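Local coordinates for protein agarase (Pseudoalteromonas fuliginea, PDB 6XJ9) that probably hydrolyses agarose or its oligosaccharides, as a glycoside hydrolase of family GH50 from a marine bacterium, at residues N262-G267 against L292-G297; K376-R381 against H391-S396; S520-V525 against V585-L590. All blocks are in the same frame, centred on the assembly; numbering follows the deposited sequence.

Contact 1: N262-G267 against L292-G297; sequences NRSRFG and LVDPDG
The ring of Phe266 has Pro295 on one face and a carboxylate oxygen at its rim. Pro295 CG stands 3.7 Å from the ring centroid, 4° off the normal, a CH-pi contact almost straight above the ring centre, while Asp296 OD2 lies at the edge, in plane, 3.6 Å from Phe266 CD2. The same carboxylate forms a side-on salt bridge with Arg265, NE to OD2 of Asp296 at 2.9 Å and NH2 to OD1 at 3.3 Å, on syn lone pairs but tilted from the guanidinium plane. Two type I beta turns, Ser264 to Gly267 and Asp294 to Gly297, thus meet; the second closes the beta hairpin of strands 289-293 and 299-305, the latter parallel to 709-714, probably in the (beta/alpha)8 barrel usual for GH50. Asp294 adds an Asx turn at its start, OD1 accepting from N of Asp296 at 2.7 Å. With CG between its backbone N and carbonyl carbon (chi1 85°), its OD2 faces the other turn, where Ser264 OG donates to it at 2.7 Å, nearly in line with the C-O bond. Water 1 donates to OD2 of both aspartates and accepts from N of Phe266. Beyond, Arg263 and Asn262 bond to helix 745-763.

Contact 2: K376-R381 against H391-S396; sequences KHFGYR and HGETYS
A beta hairpin pairs strand 378-381 with 392-395, Phe378 facing Tyr395 and Tyr380 facing Glu393, at one margin of a four-stranded antiparallel sheet whose next strand is 315-320. Gly379 and Thr394 form a hydrogen-bonded pair, with N of Gly379 2.9 Å from O of Thr394; Arg381 and Gly392 form the second such pair. Gly379 suits the register, since a CB there would clash with Thr394 OG1. Water 2 donates to His377 O and also bonds to that hydroxyl.

The non-hydrogen-bonded pairs, Phe378 with Tyr395 and Tyr380 with Glu393, put their side chains on one face of the sheet. Tyr395 turns an edge toward the face of Phe378, centroids 5.0 Å apart and planes at 58°, with its CD1 3.8 Å from Phe378 CD1. Glu393 comes up along the CD1-CE1 side of that ring, OE2 lying 3.2 Å from Phe378 CE1. With CG of Glu393 anti to its N (chi1 174°), the extended chain carries the carboxylate to the Phe378 ring; Arg353 and Tyr370 bind its OE1, and Thr317 its OE2. Tyr380 lays one face over the Gly392 peptide, O of Gly392 being 3.4 Å from Tyr380 CD1. The Tyr380 and His391 side chains lie side by side, pointing the same way, and Asp320 bonds to both, OD1 to Tyr380 OH and OD2 to His391 ND1. At the far end of the hairpin His377 CB sits 3.5 Å from Tyr395 CE1, while its NE2 bonds to Glu403 of helix 397-406. Ser396 N donates to His377 O at 3.2 Å, just where Ser396 caps that helix.

Contact 3: S520-V525 against V585-L590; sequences SHYGIV and VDFSIL
Helix-to-helix packing joins the break between helices 518-521 and 523-529 to the start of the long helix 584-609. Tyr522 stands at that break, both the first residue to leave the earlier helix and the N-cap of the next, and its ring is one of the main touching groups. Phe587 CB lies over one face, 3.9 Å from the centroid and 17° off the normal. The opposite face is taken by the imidazole of neighbouring His521, which leaves the phenol sandwiched. Phe587 also turns its ring edge toward the face of Tyr522 in an offset edge-to-face pair, centroids 6.0 Å apart and planes at 66°. With CG anti to the carbonyl carbon (chi1 -62°), the phenol reaches across to the 584-609 helix, and its hydroxyl bonds to Glu628, whose same OE2 accepts from Ser588 OG as well; His521 NE2 holds OE1. Replacing Tyr522 with an alanine removes the ring, which is likely to open a gap between His521 and Phe587 and to leave Glu628 OE2 without one of its two hydroxyl partners. One turn further along, Val525 fills the space beside Phe587 and Leu590. Its CG1, anti to the backbone N, sits over a face of the Phe587 ring, 4.2 Å from the centroid. The other methyl, Val525 CG2, rests 3.8 Å from Leu590 CB and 3.6 Å from Phe587 O.

The three contacts follow one another along the chain, each closing before the next opens, and they lie far apart. The centres of contacts 1 and 2 are about 40 Å apart, those of contacts 1 and 3 about 42 Å, and those of contacts 2 and 3 about 43 Å; even the nearest atoms of contacts 2 and 3 are about 23 Å from each other. They illustrate three ways of joining chain segments: two turns joined by a salt bridge, hydrogen bonds and a proline on a ring; a hairpin sharing backbone bonds; and apolar helix packing. Contact 1 sits at the hairpin turn leading into strand 299-305, probably of the catalytic barrel, contact 2 within a separate four-stranded sheet, and contact 3 among helices.

Contact 1: N262-G267 against L292-G297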
loop_
_atom_site.group_PDB
_atom_site.type_symbol
_atom_site.label_atom_id
_atom_site.label_comp_id
_atom_site.label_asym_id
_atom_site.label_seq_id
_atom_site.Cartn_x
_atom_site.Cartn_y
_atom_site.Cartn_z
ATOM N N ASN A 262 -23.144 12.368 -7.223
ATOM C CA ASN A 262 -23.707 11.646 -6.089
ATOM C C ASN A 262 -23.457 12.367 -4.750
ATOM O O ASN A 262 -23.819 11.855 -3.688
ATOM C CB ASN A 262 -23.249 10.180 -6.090
ATOM C CG ASN A 262 -21.801 10.003 -5.669
ATOM O OD1 ASN A 262 -21.107 10.976 -5.418
ATOM N ND2 ASN A 262 -21.319 8.771 -5.617
ATOM N N ARG A 263 -22.853 13.560 -4.783
ATOM C CA ARG A 263 -22.689 14.356 -3.571
ATOM C C ARG A 263 -23.346 15.719 -3.777
ATOM O O ARG A 263 -23.181 16.325 -4.826
ATOM C CB ARG A 263 -21.204 14.517 -3.205
ATOM C CG ARG A 263 -20.530 13.238 -2.728
ATOM C CD ARG A 263 -21.037 12.758 -1.374
ATOM N NE ARG A 263 -20.396 11.524 -0.931
ATOM C CZ ARG A 263 -20.773 10.305 -1.307
ATOM N NH1 ARG A 263 -21.785 10.150 -2.146
ATOM N NH2 ARG A 263 -20.145 9.244 -0.842
ATOM N N SER A 264 -24.082 16.194 -2.767
ATOM C CA SER A 264 -24.735 17.492 -2.849
ATOM C C SER A 264 -23.689 18.595 -2.701
ATOM O O SER A 264 -22.548 18.316 -2.337
ATOM C CB SER A 264 -25.851 17.623 -1.838
ATOM O OG SER A 264 -25.339 17.658 -0.507
ATOM N N ARG A 265 -24.086 19.844 -2.982
ATOM C CA ARG A 265 -23.130 20.945 -3.013
ATOM C C ARG A 265 -22.425 21.102 -1.662
ATOM O O ARG A 265 -21.257 21.462 -1.631
ATOM C CB ARG A 265 -23.755 22.244 -3.540
ATOM C CG ARG A 265 -25.038 22.693 -2.854
ATOM C CD ARG A 265 -25.649 23.953 -3.467
ATOM N NE ARG A 265 -26.497 24.577 -2.456
ATOM C CZ ARG A 265 -27.033 25.790 -2.516
ATOM N NH1 ARG A 265 -26.832 26.565 -3.570
ATOM N NH2 ARG A 265 -27.759 26.230 -1.501
ATOM N N PHE A 266 -23.135 20.813 -0.563
ATOM C CA PHE A 266 -22.587 20.858 0.785
ATOM C C PHE A 266 -21.987 19.508 1.199
ATOM O O PHE A 266 -21.707 19.299 2.375
ATOM C CB PHE A 266 -23.640 21.345 1.791
ATOM C CG PHE A 266 -23.959 22.818 1.730
ATOM C CD1 PHE A 266 -23.130 23.758 2.325
ATOM C CD2 PHE A 266 -25.108 23.274 1.102
ATOM C CE1 PHE A 266 -23.428 25.115 2.287
ATOM C CE2 PHE A 266 -25.398 24.631 1.050
ATOM C CZ PHE A 266 -24.562 25.549 1.642
ATOM N N GLY A 267 -21.765 18.597 0.241
ATOM C CA GLY A 267 -21.097 17.329 0.519
ATOM C C GLY A 267 -22.011 16.266 1.143
ATOM O O GLY A 267 -21.544 15.256 1.673
ATOM N N LEU A 292 -26.072 14.024 10.514
ATOM C CA LEU A 292 -26.228 15.452 10.332
ATOM C C LEU A 292 -27.132 15.633 9.126
ATOM O O LEU A 292 -27.428 14.670 8.420
ATOM C CB LEU A 292 -24.870 16.136 10.134
ATOM C CG LEU A 292 -23.937 16.129 11.351
ATOM C CD1 LEU A 292 -22.723 17.025 11.103
ATOM C CD2 LEU A 292 -24.665 16.548 12.626
ATOM N N VAL A 293 -27.545 16.883 8.917
ATOM C CA VAL A 293 -28.332 17.270 7.765
ATOM C C VAL A 293 -27.705 18.561 7.248
ATOM O O VAL A 293 -27.460 19.473 8.032
ATOM C CB VAL A 293 -29.809 17.475 8.160
ATOM C CG1 VAL A 293 -30.694 17.814 6.972
ATOM C CG2 VAL A 293 -30.361 16.294 8.938
ATOM N N ASP A 294 -27.438 18.613 5.936
ATOM C CA ASP A 294 -26.820 19.784 5.329
ATOM C C ASP A 294 -27.878 20.880 5.160
ATOM O O ASP A 294 -29.067 20.617 5.336
ATOM C CB ASP A 294 -26.009 19.410 4.074
ATOM C CG ASP A 294 -26.794 19.317 2.770
ATOM O OD1 ASP A 294 -27.951 19.800 2.735
ATOM O OD2 ASP A 294 -26.228 18.790 1.780
ATOM N N PRO A 295 -27.489 22.136 4.830
ATOM C CA PRO A 295 -28.447 23.227 4.636
ATOM C C PRO A 295 -29.611 22.992 3.670
ATOM O O PRO A 295 -30.649 23.634 3.821
ATOM C CB PRO A 295 -27.558 24.357 4.111
ATOM C CG PRO A 295 -26.246 24.115 4.842
ATOM C CD PRO A 295 -26.088 22.609 4.757
ATOM N N ASP A 296 -29.413 22.080 2.702
ATOM C CA ASP A 296 -30.353 21.745 1.641
ATOM C C ASP A 296 -31.213 20.537 2.021
ATOM O O ASP A 296 -32.123 20.167 1.282
ATOM C CB ASP A 296 -29.619 21.496 0.316
ATOM C CG ASP A 296 -28.899 22.726 -0.209
ATOM O OD1 ASP A 296 -29.339 23.845 0.132
ATOM O OD2 ASP A 296 -27.918 22.558 -0.968
ATOM N N GLY A 297 -30.933 19.937 3.183
ATOM C CA GLY A 297 -31.774 18.877 3.731
ATOM C C GLY A 297 -31.296 17.461 3.398
ATOM O O GLY A 297 -32.001 16.490 3.684
HETATM O O HOH W 1 -26.239 20.358 -0.377
#

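Contact 2: K376-R381 against H391-S396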
loop_
_atom_site.group_PDB
_atom_site.type_symbol
_atom_site.label_atom_id
_atom_site.label_comp_id
_atom_site.label_asym_id
_atom_site.label_seq_id
_atom_site.Cartn_x
_atom_site.Cartn_y
_atom_site.Cartn_z
ATOM N N LYS A 376 11.489 34.539 4.533
ATOM C CA LYS A 376 10.232 35.030 5.069
ATOM C C LYS A 376 9.564 33.945 5.919
ATOM O O LYS A 376 8.624 34.234 6.653
ATOM C CB LYS A 376 9.335 35.563 3.946
ATOM C CG LYS A 376 8.799 34.524 2.973
ATOM C CD LYS A 376 7.650 35.033 2.102
ATOM C CE LYS A 376 8.079 36.032 1.045
ATOM N NZ LYS A 376 8.991 35.417 0.050
ATOM N N HIS A 377 10.078 32.710 5.839
ATOM C CA HIS A 377 9.515 31.592 6.582
ATOM C C HIS A 377 10.118 31.455 7.977
ATOM O O HIS A 377 9.772 30.525 8.696
ATOM C CB HIS A 377 9.514 30.314 5.735
ATOM C CG HIS A 377 8.855 30.569 4.424
ATOM N ND1 HIS A 377 7.542 30.977 4.344
ATOM C CD2 HIS A 377 9.345 30.584 3.166
ATOM C CE1 HIS A 377 7.231 31.180 3.083
ATOM N NE2 HIS A 377 8.326 30.954 2.337
ATOM N N PHE A 378 11.003 32.383 8.359
ATOM C CA PHE A 378 11.392 32.489 9.757
ATOM C C PHE A 378 10.221 33.053 10.559
ATOM O O PHE A 378 9.466 33.891 10.070
ATOM C CB PHE A 378 12.639 33.364 9.951
ATOM C CG PHE A 378 13.964 32.715 9.624
ATOM C CD1 PHE A 378 14.498 31.727 10.442
ATOM C CD2 PHE A 378 14.692 33.108 8.511
ATOM C CE1 PHE A 378 15.713 31.126 10.137
ATOM C CE2 PHE A 378 15.907 32.508 8.208
ATOM C CZ PHE A 378 16.414 31.517 9.017
ATOM N N GLY A 379 10.078 32.563 11.791
ATOM C CA GLY A 379 9.101 33.085 12.733
ATOM C C GLY A 379 9.711 33.163 14.125
ATOM O O GLY A 379 10.931 33.159 14.260
ATOM N N TYR A 380 8.849 33.238 15.143
ATOM C CA TYR A 380 9.287 33.295 16.521
ATOM C C TYR A 380 8.219 32.704 17.442
ATOM O O TYR A 380 7.024 32.898 17.225
ATOM C CB TYR A 380 9.641 34.724 16.942
ATOM C CG TYR A 380 10.415 34.750 18.234
ATOM C CD1 TYR A 380 11.795 34.630 18.239
ATOM C CD2 TYR A 380 9.761 34.819 19.456
ATOM C CE1 TYR A 380 12.514 34.612 19.425
ATOM C CE2 TYR A 380 10.457 34.794 20.649
ATOM C CZ TYR A 380 11.840 34.689 20.633
ATOM O OH TYR A 380 12.533 34.662 21.800
ATOM N N ARG A 381 8.690 32.006 18.483
ATOM C CA ARG A 381 7.845 31.372 19.483
ATOM C C ARG A 381 8.203 31.911 20.863
ATOM O O ARG A 381 9.332 31.718 21.326
ATOM C CB ARG A 381 8.089 29.861 19.492
ATOM C CG ARG A 381 7.128 29.092 20.386
ATOM C CD ARG A 381 6.053 28.566 19.464
ATOM N NE ARG A 381 4.748 28.371 20.068
ATOM C CZ ARG A 381 3.706 27.847 19.429
ATOM N NH1 ARG A 381 3.829 27.452 18.171
ATOM N NH2 ARG A 381 2.551 27.716 20.054
ATOM N N HIS A 391 11.967 29.813 24.406
ATOM C CA HIS A 391 11.527 30.690 23.338
ATOM C C HIS A 391 12.626 30.724 22.283
ATOM O O HIS A 391 13.778 30.384 22.559
ATOM C CB HIS A 391 11.238 32.101 23.884
ATOM C CG HIS A 391 12.196 32.550 24.942
ATOM N ND1 HIS A 391 13.515 32.866 24.667
ATOM C CD2 HIS A 391 12.037 32.739 26.273
ATOM C CE1 HIS A 391 14.127 33.226 25.782
ATOM N NE2 HIS A 391 13.240 33.151 26.783
ATOM N N GLY A 392 12.271 31.143 21.070
ATOM C CA GLY A 392 13.291 31.294 20.051
ATOM C C GLY A 392 12.714 31.356 18.646
ATOM O O GLY A 392 11.508 31.211 18.432
ATOM N N GLU A 393 13.631 31.577 17.708
ATOM C CA GLU A 393 13.378 31.607 16.283
ATOM C C GLU A 393 12.819 30.262 15.840
ATOM O O GLU A 393 13.220 29.210 16.344
ATOM C CB GLU A 393 14.708 31.897 15.590
ATOM C CG GLU A 393 14.645 31.818 14.084
ATOM C CD GLU A 393 15.999 32.116 13.474
ATOM O OE1 GLU A 393 16.321 33.307 13.339
ATOM O OE2 GLU A 393 16.733 31.148 13.174
ATOM N N THR A 394 11.881 30.314 14.887
ATOM C CA THR A 394 11.390 29.094 14.274
ATOM C C THR A 394 11.613 29.199 12.770
ATOM O O THR A 394 11.817 30.294 12.255
ATOM C CB THR A 394 9.918 28.854 14.641
ATOM O OG1 THR A 394 9.179 29.866 13.962
ATOM C CG2 THR A 394 9.652 28.947 16.132
ATOM N N TYR A 395 11.586 28.056 12.085
ATOM C CA TYR A 395 11.494 28.043 10.635
ATOM C C TYR A 395 10.392 27.071 10.228
ATOM O O TYR A 395 10.161 26.101 10.935
ATOM C CB TYR A 395 12.831 27.682 9.984
ATOM C CG TYR A 395 12.861 28.015 8.514
ATOM C CD1 TYR A 395 12.783 29.330 8.067
ATOM C CD2 TYR A 395 12.935 27.013 7.567
ATOM C CE1 TYR A 395 12.779 29.638 6.714
ATOM C CE2 TYR A 395 12.966 27.302 6.211
ATOM C CZ TYR A 395 12.883 28.616 5.785
ATOM O OH TYR A 395 12.892 28.863 4.447
ATOM N N SER A 396 9.722 27.358 9.104
ATOM C CA SER A 396 8.711 26.466 8.547
ATOM C C SER A 396 9.152 25.902 7.194
ATOM O O SER A 396 9.032 26.572 6.169
ATOM C CB SER A 396 7.381 27.154 8.438
ATOM O OG SER A 396 6.414 26.252 7.912
HETATM O O HOH W 2 8.577 29.795 11.330
#

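Contact 3: S520-V525 against V585-L590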
loop_
_atom_site.group_PDB
_atom_site.type_symbol
_atom_site.label_atom_id
_atom_site.label_comp_id
_atom_site.label_asym_id
_atom_site.label_seq_id
_atom_site.Cartn_x
_atom_site.Cartn_y
_atom_site.Cartn_z
ATOM N N SER A 520 -8.273 11.818 40.919
ATOM C CA SER A 520 -8.180 12.234 39.526
ATOM C C SER A 520 -9.549 12.663 38.998
ATOM O O SER A 520 -9.662 13.579 38.188
ATOM C CB SER A 520 -7.640 11.108 38.687
ATOM O OG SER A 520 -6.231 11.061 38.779
ATOM N N HIS A 521 -10.583 11.942 39.431
ATOM C CA HIS A 521 -11.928 12.118 38.925
ATOM C C HIS A 521 -12.519 13.409 39.481
ATOM O O HIS A 521 -13.037 14.239 38.731
ATOM C CB HIS A 521 -12.764 10.884 39.284
ATOM C CG HIS A 521 -14.112 10.844 38.644
ATOM N ND1 HIS A 521 -14.785 9.657 38.443
ATOM C CD2 HIS A 521 -14.921 11.824 38.192
ATOM C CE1 HIS A 521 -15.944 9.903 37.871
ATOM N NE2 HIS A 521 -16.052 11.229 37.712
ATOM N N TYR A 522 -12.419 13.573 40.803
ATOM C CA TYR A 522 -13.136 14.649 41.469
ATOM C C TYR A 522 -12.162 15.711 41.967
ATOM O O TYR A 522 -12.472 16.422 42.918
ATOM C CB TYR A 522 -14.023 14.088 42.589
ATOM C CG TYR A 522 -15.083 13.138 42.089
ATOM C CD1 TYR A 522 -16.146 13.592 41.319
ATOM C CD2 TYR A 522 -15.011 11.787 42.362
ATOM C CE1 TYR A 522 -17.119 12.731 40.840
ATOM C CE2 TYR A 522 -15.977 10.910 41.896
ATOM C CZ TYR A 522 -17.028 11.382 41.133
ATOM O OH TYR A 522 -17.965 10.513 40.669
ATOM N N GLY A 523 -11.012 15.833 41.293
ATOM C CA GLY A 523 -9.987 16.789 41.691
ATOM C C GLY A 523 -10.504 18.222 41.834
ATOM O O GLY A 523 -10.175 18.909 42.800
ATOM N N ILE A 524 -11.313 18.668 40.864
ATOM C CA ILE A 524 -11.844 20.023 40.846
ATOM C C ILE A 524 -12.699 20.233 42.095
ATOM O O ILE A 524 -12.676 21.306 42.690
ATOM C CB ILE A 524 -12.663 20.274 39.566
ATOM C CG1 ILE A 524 -11.807 20.230 38.296
ATOM C CG2 ILE A 524 -13.454 21.581 39.678
ATOM C CD1 ILE A 524 -10.868 21.409 38.152
ATOM N N VAL A 525 -13.475 19.205 42.448
ATOM C CA VAL A 525 -14.389 19.250 43.581
ATOM C C VAL A 525 -13.557 19.275 44.861
ATOM O O VAL A 525 -13.687 20.194 45.660
ATOM C CB VAL A 525 -15.367 18.060 43.561
ATOM C CG1 VAL A 525 -16.075 17.874 44.897
ATOM C CG2 VAL A 525 -16.388 18.182 42.434
ATOM N N VAL A 585 -21.420 10.648 46.207
ATOM C CA VAL A 585 -22.673 11.007 45.555
ATOM C C VAL A 585 -22.741 12.533 45.457
ATOM O O VAL A 585 -23.157 13.083 44.433
ATOM C CB VAL A 585 -23.909 10.370 46.237
ATOM C CG1 VAL A 585 -25.210 11.047 45.833
ATOM C CG2 VAL A 585 -23.998 8.875 45.965
ATOM N N ASP A 586 -22.262 13.203 46.507
ATOM C CA ASP A 586 -22.168 14.653 46.557
ATOM C C ASP A 586 -21.077 15.166 45.610
ATOM O O ASP A 586 -21.258 16.208 44.979
ATOM C CB ASP A 586 -21.981 15.132 48.001
ATOM C CG ASP A 586 -23.100 14.639 48.909
ATOM O OD1 ASP A 586 -24.242 14.636 48.448
ATOM O OD2 ASP A 586 -22.811 14.213 50.044
ATOM N N PHE A 587 -19.949 14.447 45.531
ATOM C CA PHE A 587 -18.855 14.805 44.633
ATOM C C PHE A 587 -19.369 14.840 43.197
ATOM O O PHE A 587 -19.004 15.712 42.412
ATOM C CB PHE A 587 -17.658 13.863 44.820
ATOM C CG PHE A 587 -16.797 14.132 46.036
ATOM C CD1 PHE A 587 -17.277 14.854 47.121
ATOM C CD2 PHE A 587 -15.489 13.665 46.095
ATOM C CE1 PHE A 587 -16.478 15.102 48.231
ATOM C CE2 PHE A 587 -14.698 13.885 47.217
ATOM C CZ PHE A 587 -15.190 14.618 48.279
ATOM N N SER A 588 -20.247 13.883 42.886
ATOM C CA SER A 588 -20.867 13.749 41.580
ATOM C C SER A 588 -21.804 14.922 41.293
ATOM O O SER A 588 -21.839 15.419 40.170
ATOM C CB SER A 588 -21.577 12.436 41.497
ATOM O OG SER A 588 -21.640 12.008 40.151
ATOM N N ILE A 589 -22.558 15.350 42.315
ATOM C CA ILE A 589 -23.495 16.464 42.215
ATOM C C ILE A 589 -22.711 17.747 41.949
ATOM O O ILE A 589 -23.090 18.546 41.087
ATOM C CB ILE A 589 -24.368 16.554 43.489
ATOM C CG1 ILE A 589 -25.490 15.504 43.480
ATOM C CG2 ILE A 589 -24.918 17.957 43.704
ATOM C CD1 ILE A 589 -26.242 15.377 44.798
ATOM N N LEU A 590 -21.587 17.897 42.664
ATOM C CA LEU A 590 -20.758 19.089 42.599
ATOM C C LEU A 590 -20.049 19.156 41.245
ATOM O O LEU A 590 -20.101 20.194 40.582
ATOM C CB LEU A 590 -19.793 19.118 43.793
ATOM C CG LEU A 590 -20.448 19.222 45.176
ATOM C CD1 LEU A 590 -19.409 19.367 46.290
ATOM C CD2 LEU A 590 -21.448 20.365 45.236
#